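PDB 4HD1: squalene synthase HpnC from Alicyclobacillus acidocaldarius subsp. acidocaldarius, which probably catalyses the head-to-head joining of two isoprenoid diphosphates, as squalene and phytoene synthases do. Local coordinates for residues C18-F29 / F44-D55. Numbering follows the deposited sequence.
With SO4 (sulfate ion), chain B.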
ATOM      1  N   CYS A  18      -3.033 -14.504  12.394  1.00 54.73           N
ATOM      2  CA  CYS A  18      -2.510 -13.488  11.484  1.00 54.03           C
ATOM      3  C   CYS A  18      -1.970 -14.103  10.202  1.00 55.29           C
ATOM      4  O   CYS A  18      -2.211 -13.581   9.115  1.00 55.68           O
ATOM      5  CB  CYS A  18      -1.430 -12.670  12.165  1.00 55.27           C
ATOM      6  SG  CYS A  18      -2.087 -11.631  13.481  1.00 59.20           S
ATOM      7  N   ARG A  19      -1.270 -15.225  10.336  1.00 55.46           N
ATOM      8  CA  ARG A  19      -0.718 -15.942   9.188  1.00 57.20           C
ATOM      9  C   ARG A  19      -1.808 -16.471   8.257  1.00 59.12           C
ATOM     10  O   ARG A  19      -1.705 -16.323   7.033  1.00 60.13           O
ATOM     11  CB  ARG A  19       0.183 -17.081   9.659  1.00 57.01           C
ATOM     12  CG  ARG A  19       0.890 -17.827   8.545  1.00 58.15           C
ATOM     13  CD  ARG A  19       1.587 -19.038   9.124  1.00 61.46           C
ATOM     14  NE  ARG A  19       2.458 -19.691   8.157  1.00 68.68           N
ATOM     15  CZ  ARG A  19       2.096 -20.705   7.375  1.00 69.07           C
ATOM     16  NH1 ARG A  19       0.866 -21.195   7.429  1.00 71.25           N
ATOM     17  NH2 ARG A  19       2.975 -21.230   6.532  1.00 66.53           N
ATOM     18  N   ARG A  20      -2.838 -17.086   8.842  1.00 61.14           N
ATOM     19  CA  ARG A  20      -4.009 -17.563   8.090  1.00 63.36           C
ATOM     20  C   ARG A  20      -4.728 -16.435   7.360  1.00 62.14           C
ATOM     21  O   ARG A  20      -4.990 -16.540   6.161  1.00 64.33           O
ATOM     22  CB  ARG A  20      -5.006 -18.265   9.015  1.00 66.36           C
ATOM     23  CG  ARG A  20      -4.972 -19.782   8.959  1.00 70.76           C
ATOM     24  CD  ARG A  20      -6.320 -20.388   9.344  1.00 75.07           C
ATOM     25  NE  ARG A  20      -6.767 -19.978  10.677  1.00 71.85           N
ATOM     26  CZ  ARG A  20      -7.696 -19.053  10.922  1.00 72.57           C
ATOM     27  NH1 ARG A  20      -8.309 -18.420   9.928  1.00 78.11           N
ATOM     28  NH2 ARG A  20      -8.016 -18.757  12.172  1.00 71.11           N
ATOM     29  N   LEU A  21      -5.051 -15.367   8.094  1.00 60.62           N
ATOM     30  CA  LEU A  21      -5.763 -14.219   7.533  1.00 62.45           C
ATOM     31  C   LEU A  21      -4.962 -13.624   6.386  1.00 66.47           C
ATOM     32  O   LEU A  21      -5.525 -13.263   5.347  1.00 72.60           O
ATOM     33  CB  LEU A  21      -6.044 -13.151   8.601  1.00 62.55           C
ATOM     34  CG  LEU A  21      -6.875 -13.529   9.846  1.00 65.04           C
ATOM     35  CD1 LEU A  21      -6.921 -12.374  10.848  1.00 62.83           C
ATOM     36  CD2 LEU A  21      -8.284 -14.033   9.516  1.00 60.42           C
ATOM     37  N   THR A  22      -3.644 -13.548   6.572  1.00 64.42           N
ATOM     38  CA  THR A  22      -2.755 -12.996   5.562  1.00 65.65           C
ATOM     39  C   THR A  22      -2.691 -13.870   4.310  1.00 66.43           C
ATOM     40  O   THR A  22      -2.947 -13.382   3.203  1.00 68.37           O
ATOM     41  CB  THR A  22      -1.349 -12.718   6.137  1.00 63.27           C
ATOM     42  OG1 THR A  22      -1.445 -11.679   7.122  1.00 62.51           O
ATOM     43  CG2 THR A  22      -0.372 -12.296   5.038  1.00 62.45           C
ATOM     44  N   ARG A  23      -2.378 -15.152   4.484  1.00 66.06           N
ATOM     45  CA  ARG A  23      -2.229 -16.060   3.342  1.00 73.67           C
ATOM     46  C   ARG A  23      -3.508 -16.214   2.515  1.00 75.83           C
ATOM     47  O   ARG A  23      -3.439 -16.313   1.293  1.00 81.45           O
ATOM     48  CB  ARG A  23      -1.674 -17.421   3.778  1.00 75.05           C
ATOM     49  CG  ARG A  23      -0.212 -17.359   4.204  1.00 82.68           C
ATOM     50  CD  ARG A  23       0.327 -18.711   4.654  1.00 98.42           C
ATOM     51  NE  ARG A  23       0.770 -19.546   3.534  1.00103.72           N
ATOM     52  CZ  ARG A  23       0.206 -20.699   3.168  1.00101.40           C
ATOM     53  NH1 ARG A  23      -0.838 -21.191   3.829  1.00 89.16           N
ATOM     54  NH2 ARG A  23       0.696 -21.370   2.134  1.00108.68           N
ATOM     55  N   SER A  24      -4.665 -16.200   3.170  1.00 74.86           N
ATOM     56  CA  SER A  24      -5.935 -16.323   2.455  1.00 78.67           C
ATOM     57  C   SER A  24      -6.335 -15.036   1.724  1.00 79.72           C
ATOM     58  O   SER A  24      -6.977 -15.097   0.679  1.00 85.73           O
ATOM     59  CB  SER A  24      -7.058 -16.760   3.395  1.00 77.79           C
ATOM     60  OG  SER A  24      -7.598 -15.650   4.093  1.00 74.64           O
ATOM     61  N   HIS A  25      -5.958 -13.884   2.273  1.00 80.26           N
ATOM     62  CA  HIS A  25      -6.320 -12.587   1.683  1.00 84.22           C
ATOM     63  C   HIS A  25      -5.385 -12.135   0.590  1.00 86.54           C
ATOM     64  O   HIS A  25      -5.830 -11.581  -0.414  1.00 91.25           O
ATOM     65  CB  HIS A  25      -6.442 -11.510   2.762  1.00 84.90           C
ATOM     66  CG  HIS A  25      -6.963 -10.183   2.253  1.00 93.41           C
ATOM     67  ND1 HIS A  25      -8.266  -9.966   1.998  1.00 99.99           N
ATOM     68  CD2 HIS A  25      -6.303  -8.987   1.967  1.00 97.78           C
ATOM     69  CE1 HIS A  25      -8.434  -8.700   1.564  1.00 99.96           C
ATOM     70  NE2 HIS A  25      -7.233  -8.102   1.547  1.00 95.20           N
ATOM     71  N   TYR A  26      -4.085 -12.353   0.770  1.00 84.32           N
ATOM     72  CA  TYR A  26      -3.088 -11.912  -0.211  1.00 85.19           C
ATOM     73  C   TYR A  26      -2.546 -13.095  -1.009  1.00 87.58           C
ATOM     74  O   TYR A  26      -1.717 -13.862  -0.514  1.00 81.77           O
ATOM     75  CB  TYR A  26      -1.943 -11.141   0.470  1.00 82.96           C
ATOM     76  CG  TYR A  26      -2.372  -9.889   1.220  1.00 82.30           C
ATOM     77  CD1 TYR A  26      -2.421  -8.648   0.578  1.00 84.38           C
ATOM     78  CD2 TYR A  26      -2.721  -9.946   2.573  1.00 76.99           C
ATOM     79  CE1 TYR A  26      -2.810  -7.502   1.261  1.00 82.94           C
ATOM     80  CE2 TYR A  26      -3.110  -8.808   3.264  1.00 76.33           C
ATOM     81  CZ  TYR A  26      -3.155  -7.591   2.605  1.00 82.55           C
ATOM     82  OH  TYR A  26      -3.543  -6.458   3.286  1.00 87.60           O
ATOM     83  N   GLU A  27      -3.017 -13.231  -2.247  1.00120.51           N
ATOM     84  CA  GLU A  27      -2.671 -14.370  -3.102  1.00120.29           C
ATOM     85  C   GLU A  27      -1.175 -14.488  -3.387  1.00109.45           C
ATOM     86  O   GLU A  27      -0.660 -15.589  -3.558  1.00108.27           O
ATOM     87  CB  GLU A  27      -3.466 -14.351  -4.418  1.00128.28           C
ATOM     88  CG  GLU A  27      -3.449 -13.033  -5.189  1.00144.18           C
ATOM     89  CD  GLU A  27      -4.665 -12.160  -4.906  1.00156.89           C
ATOM     90  OE1 GLU A  27      -4.869 -11.761  -3.739  1.00152.73           O
ATOM     91  OE2 GLU A  27      -5.415 -11.859  -5.860  1.00163.63           O
ATOM     92  N   ASN A  28      -0.484 -13.357  -3.419  1.00107.77           N
ATOM     93  CA  ASN A  28       0.923 -13.346  -3.782  1.00111.00           C
ATOM     94  C   ASN A  28       1.888 -13.215  -2.613  1.00106.12           C
ATOM     95  O   ASN A  28       3.040 -12.826  -2.807  1.00101.32           O
ATOM     96  CB  ASN A  28       1.180 -12.237  -4.799  1.00118.33           C
ATOM     97  CG  ASN A  28       0.717 -12.612  -6.187  1.00126.17           C
ATOM     98  OD1 ASN A  28       1.220 -13.568  -6.779  1.00119.21           O
ATOM     99  ND2 ASN A  28      -0.244 -11.862  -6.717  1.00132.81           N
ATOM    100  N   PHE A  29       1.439 -13.563  -1.409  1.00102.74           N
ATOM    101  CA  PHE A  29       2.230 -13.266  -0.220  1.00105.02           C
ATOM    102  C   PHE A  29       3.585 -13.966  -0.154  1.00104.44           C
ATOM    103  O   PHE A  29       4.526 -13.431   0.433  1.00108.87           O
ATOM    104  CB  PHE A  29       1.447 -13.473   1.072  1.00106.55           C
ATOM    105  CG  PHE A  29       2.024 -12.721   2.230  1.00112.17           C
ATOM    106  CD1 PHE A  29       2.782 -13.372   3.194  1.00115.63           C
ATOM    107  CD2 PHE A  29       1.850 -11.346   2.331  1.00112.90           C
ATOM    108  CE1 PHE A  29       3.335 -12.668   4.251  1.00120.96           C
ATOM    109  CE2 PHE A  29       2.399 -10.638   3.387  1.00123.13           C
ATOM    110  CZ  PHE A  29       3.141 -11.300   4.350  1.00125.47           C
ATOM    111  N   PHE A  44       5.505  -9.542   9.628  1.00 49.28           N
ATOM    112  CA  PHE A  44       4.831  -9.335   8.349  1.00 50.05           C
ATOM    113  C   PHE A  44       3.371  -9.815   8.434  1.00 52.35           C
ATOM    114  O   PHE A  44       2.462  -9.102   7.994  1.00 55.94           O
ATOM    115  CB  PHE A  44       5.612  -9.972   7.185  1.00 48.60           C
ATOM    116  CG  PHE A  44       6.635  -9.046   6.572  1.00 50.36           C
ATOM    117  CD1 PHE A  44       7.789  -8.687   7.273  1.00 51.18           C
ATOM    118  CD2 PHE A  44       6.436  -8.504   5.303  1.00 51.88           C
ATOM    119  CE1 PHE A  44       8.723  -7.819   6.714  1.00 51.24           C
ATOM    120  CE2 PHE A  44       7.364  -7.638   4.736  1.00 52.09           C
ATOM    121  CZ  PHE A  44       8.507  -7.296   5.445  1.00 51.64           C
ATOM    122  N   TYR A  45       3.149 -10.985   9.043  1.00 51.10           N
ATOM    123  CA  TYR A  45       1.809 -11.545   9.167  1.00 51.13           C
ATOM    124  C   TYR A  45       0.890 -10.660   9.998  1.00 52.00           C
ATOM    125  O   TYR A  45      -0.265 -10.451   9.618  1.00 54.83           O
ATOM    126  CB  TYR A  45       1.830 -12.976   9.720  1.00 50.91           C
ATOM    127  CG  TYR A  45       2.526 -13.976   8.822  1.00 53.09           C
ATOM    128  CD1 TYR A  45       2.203 -14.076   7.466  1.00 55.41           C
ATOM    129  CD2 TYR A  45       3.499 -14.836   9.329  1.00 53.31           C
ATOM    130  CE1 TYR A  45       2.837 -14.993   6.642  1.00 58.04           C
ATOM    131  CE2 TYR A  45       4.140 -15.760   8.511  1.00 55.01           C
ATOM    132  CZ  TYR A  45       3.808 -15.832   7.168  1.00 58.22           C
ATOM    133  OH  TYR A  45       4.441 -16.743   6.348  1.00 60.02           O
ATOM    134  N   SER A  46       1.396 -10.116  11.103  1.00 51.67           N
ATOM    135  CA  SER A  46       0.551  -9.269  11.953  1.00 55.63           C
ATOM    136  C   SER A  46       0.250  -7.903  11.320  1.00 55.25           C
ATOM    137  O   SER A  46      -0.858  -7.379  11.464  1.00 55.92           O
ATOM    138  CB  SER A  46       1.146  -9.099  13.351  1.00 56.82           C
ATOM    139  OG  SER A  46       2.408  -8.465  13.290  1.00 60.44           O
ATOM    140  N   VAL A  47       1.228  -7.334  10.615  1.00 53.22           N
ATOM    141  CA  VAL A  47       1.019  -6.054   9.940  1.00 50.39           C
ATOM    142  C   VAL A  47       0.053  -6.224   8.772  1.00 50.92           C
ATOM    143  O   VAL A  47      -0.860  -5.410   8.586  1.00 50.62           O
ATOM    144  CB  VAL A  47       2.342  -5.422   9.483  1.00 50.02           C
ATOM    145  CG1 VAL A  47       2.086  -4.249   8.550  1.00 50.09           C
ATOM    146  CG2 VAL A  47       3.138  -4.970  10.699  1.00 48.69           C
ATOM    147  N   TYR A  48       0.235  -7.297   8.009  1.00 52.95           N
ATOM    148  CA  TYR A  48      -0.658  -7.571   6.892  1.00 54.27           C
ATOM    149  C   TYR A  48      -2.071  -7.957   7.317  1.00 55.54           C
ATOM    150  O   TYR A  48      -3.033  -7.532   6.664  1.00 56.22           O
ATOM    151  CB  TYR A  48      -0.037  -8.565   5.912  1.00 57.48           C
ATOM    152  CG  TYR A  48       0.865  -7.868   4.920  1.00 62.90           C
ATOM    153  CD1 TYR A  48       0.363  -7.395   3.705  1.00 69.00           C
ATOM    154  CD2 TYR A  48       2.214  -7.638   5.206  1.00 65.07           C
ATOM    155  CE1 TYR A  48       1.183  -6.739   2.796  1.00 72.19           C
ATOM    156  CE2 TYR A  48       3.044  -6.983   4.300  1.00 68.79           C
ATOM    157  CZ  TYR A  48       2.523  -6.540   3.099  1.00 74.22           C
ATOM    158  OH  TYR A  48       3.331  -5.889   2.197  1.00 84.58           O
ATOM    159  N   ALA A  49      -2.210  -8.718   8.408  1.00 54.58           N
ATOM    160  CA  ALA A  49      -3.541  -8.985   8.969  1.00 57.17           C
ATOM    161  C   ALA A  49      -4.212  -7.670   9.355  1.00 57.54           C
ATOM    162  O   ALA A  49      -5.389  -7.478   9.085  1.00 62.14           O
ATOM    163  CB  ALA A  49      -3.482  -9.935  10.161  1.00 56.83           C
ATOM    164  N   PHE A  50      -3.461  -6.746   9.951  1.00 56.72           N
ATOM    165  CA  PHE A  50      -4.003  -5.418  10.234  1.00 58.41           C
ATOM    166  C   PHE A  50      -4.533  -4.719   8.967  1.00 59.84           C
ATOM    167  O   PHE A  50      -5.628  -4.158   8.988  1.00 62.16           O
ATOM    168  CB  PHE A  50      -2.980  -4.533  10.958  1.00 57.88           C
ATOM    169  CG  PHE A  50      -3.403  -3.090  11.056  1.00 61.12           C
ATOM    170  CD1 PHE A  50      -4.162  -2.641  12.139  1.00 60.82           C
ATOM    171  CD2 PHE A  50      -3.073  -2.185  10.050  1.00 60.77           C
ATOM    172  CE1 PHE A  50      -4.566  -1.319  12.222  1.00 59.69           C
ATOM    173  CE2 PHE A  50      -3.480  -0.863  10.124  1.00 61.32           C
ATOM    174  CZ  PHE A  50      -4.227  -0.430  11.212  1.00 61.22           C
ATOM    175  N   CYS A  51      -3.763  -4.751   7.879  1.00 59.52           N
ATOM    176  CA  CYS A  51      -4.187  -4.136   6.612  1.00 62.16           C
ATOM    177  C   CYS A  51      -5.415  -4.830   6.013  1.00 66.57           C
ATOM    178  O   CYS A  51      -6.294  -4.169   5.466  1.00 65.30           O
ATOM    179  CB  CYS A  51      -3.050  -4.127   5.587  1.00 60.69           C
ATOM    180  SG  CYS A  51      -1.597  -3.185   6.090  1.00 62.68           S
ATOM    181  N   ARG A  52      -5.465  -6.159   6.118  1.00 68.67           N
ATOM    182  CA  ARG A  52      -6.634  -6.923   5.695  1.00 71.90           C
ATOM    183  C   ARG A  52      -7.885  -6.420   6.422  1.00 71.64           C
ATOM    184  O   ARG A  52      -8.945  -6.273   5.814  1.00 71.99           O
ATOM    185  CB  ARG A  52      -6.435  -8.423   5.950  1.00 78.15           C
ATOM    186  CG  ARG A  52      -7.641  -9.281   5.579  1.00 86.51           C
ATOM    187  CD  ARG A  52      -7.823 -10.463   6.519  1.00 91.73           C
ATOM    188  NE  ARG A  52      -9.167 -11.033   6.416  1.00100.49           N
ATOM    189  CZ  ARG A  52      -9.472 -12.168   5.787  1.00100.42           C
ATOM    190  NH1 ARG A  52      -8.527 -12.892   5.196  1.00 92.61           N
ATOM    191  NH2 ARG A  52     -10.732 -12.583   5.754  1.00 97.23           N
ATOM    192  N   GLY A  53      -7.742  -6.154   7.718  1.00 71.45           N
ATOM    193  CA  GLY A  53      -8.835  -5.637   8.541  1.00 70.93           C
ATOM    194  C   GLY A  53      -9.377  -4.320   8.018  1.00 72.21           C
ATOM    195  O   GLY A  53     -10.583  -4.113   8.001  1.00 77.68           O
ATOM    196  N   VAL A  54      -8.485  -3.433   7.579  1.00 73.25           N
ATOM    197  CA  VAL A  54      -8.907  -2.160   6.982  1.00 71.96           C
ATOM    198  C   VAL A  54      -9.569  -2.381   5.613  1.00 75.84           C
ATOM    199  O   VAL A  54     -10.578  -1.745   5.306  1.00 77.83           O
ATOM    200  CB  VAL A  54      -7.754  -1.129   6.869  1.00 68.23           C
ATOM    201  CG1 VAL A  54      -8.305   0.256   6.535  1.00 67.23           C
ATOM    202  CG2 VAL A  54      -6.944  -1.066   8.158  1.00 64.14           C
ATOM    203  N   ASP A  55      -9.009  -3.284   4.805  1.00 76.01           N
ATOM    204  CA  ASP A  55      -9.596  -3.636   3.506  1.00 81.35           C
ATOM    205  C   ASP A  55     -11.038  -4.125   3.630  1.00 85.95           C
ATOM    206  O   ASP A  55     -11.911  -3.679   2.888  1.00 89.83           O
ATOM    207  CB  ASP A  55      -8.756  -4.697   2.786  1.00 85.13           C
ATOM    208  CG  ASP A  55      -7.456  -4.142   2.214  1.00 87.69           C
ATOM    209  OD1 ASP A  55      -7.247  -2.909   2.247  1.00 86.18           O
ATOM    210  OD2 ASP A  55      -6.638  -4.951   1.721  1.00 94.58           O
TER
HETATM  211  S   SO4 B 301       6.184 -19.381   7.721  1.00 45.10           S
HETATM  212  O1  SO4 B 301       7.435 -19.899   8.341  1.00 46.30           O
HETATM  213  O2  SO4 B 301       5.095 -19.289   8.744  1.00 61.31           O
HETATM  214  O3  SO4 B 301       6.366 -18.008   7.173  1.00 58.05           O
HETATM  215  O4  SO4 B 301       5.859 -20.341   6.613  1.00 45.26           O
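Helix 18-25 and the turn 26-29 pack across helix 44-55 in a helix-helix crossing with an aromatic cluster at its centre, near the N-terminal end of this all-helical terpenoid synthase fold. The helix segments cross at 62° with axes 8.0 Å apart, and Cys18 CB packs 4.0 Å from Ala49 CB.

Tyr45 fits as a knob among Cys18, Arg19, Thr22 and Phe29. Arg19 CG lies over one face of its ring, 3.7 Å from the centroid and 9° off the normal, a CH-pi contact; the two side chains run alongside each other toward one sulfate, probably from the crystallisation liquor. With CG anti to the backbone N and an extended chain beyond, Arg19 grips the sulfate through NE (2.7 Å to sulfate O2) and NH2 (3.0 Å to sulfate O4), while Tyr45 OH approaches sulfate O3 at a distance too short to trust. A leucine in place of Tyr45 would probably leave Arg19 CG without its aromatic face and open a gap against Thr22 and Phe29.

Two T-shaped pairs follow: the edge of Phe29 meets the face of Tyr48, with Phe29 CE2 3.5 Å from Tyr48 CD2, and the edge of Tyr48 meets the face of Tyr26, planes at 88°.

At the far end Arg52 NH1 donates to Leu21 O (3.0 Å), in the carbonyl plane on a lone pair, and weakly to Ser24 OG; its CG lies over the His25 ring. His25 NE2 donates to the anti lone pair of Asp55 OD2 (3.2 Å).

Around this crossing, helix 87-99 touches Cys18 and Ser46, helix 104-118 meets Cys51, and helix 137-146 packs on Phe44 and Tyr48.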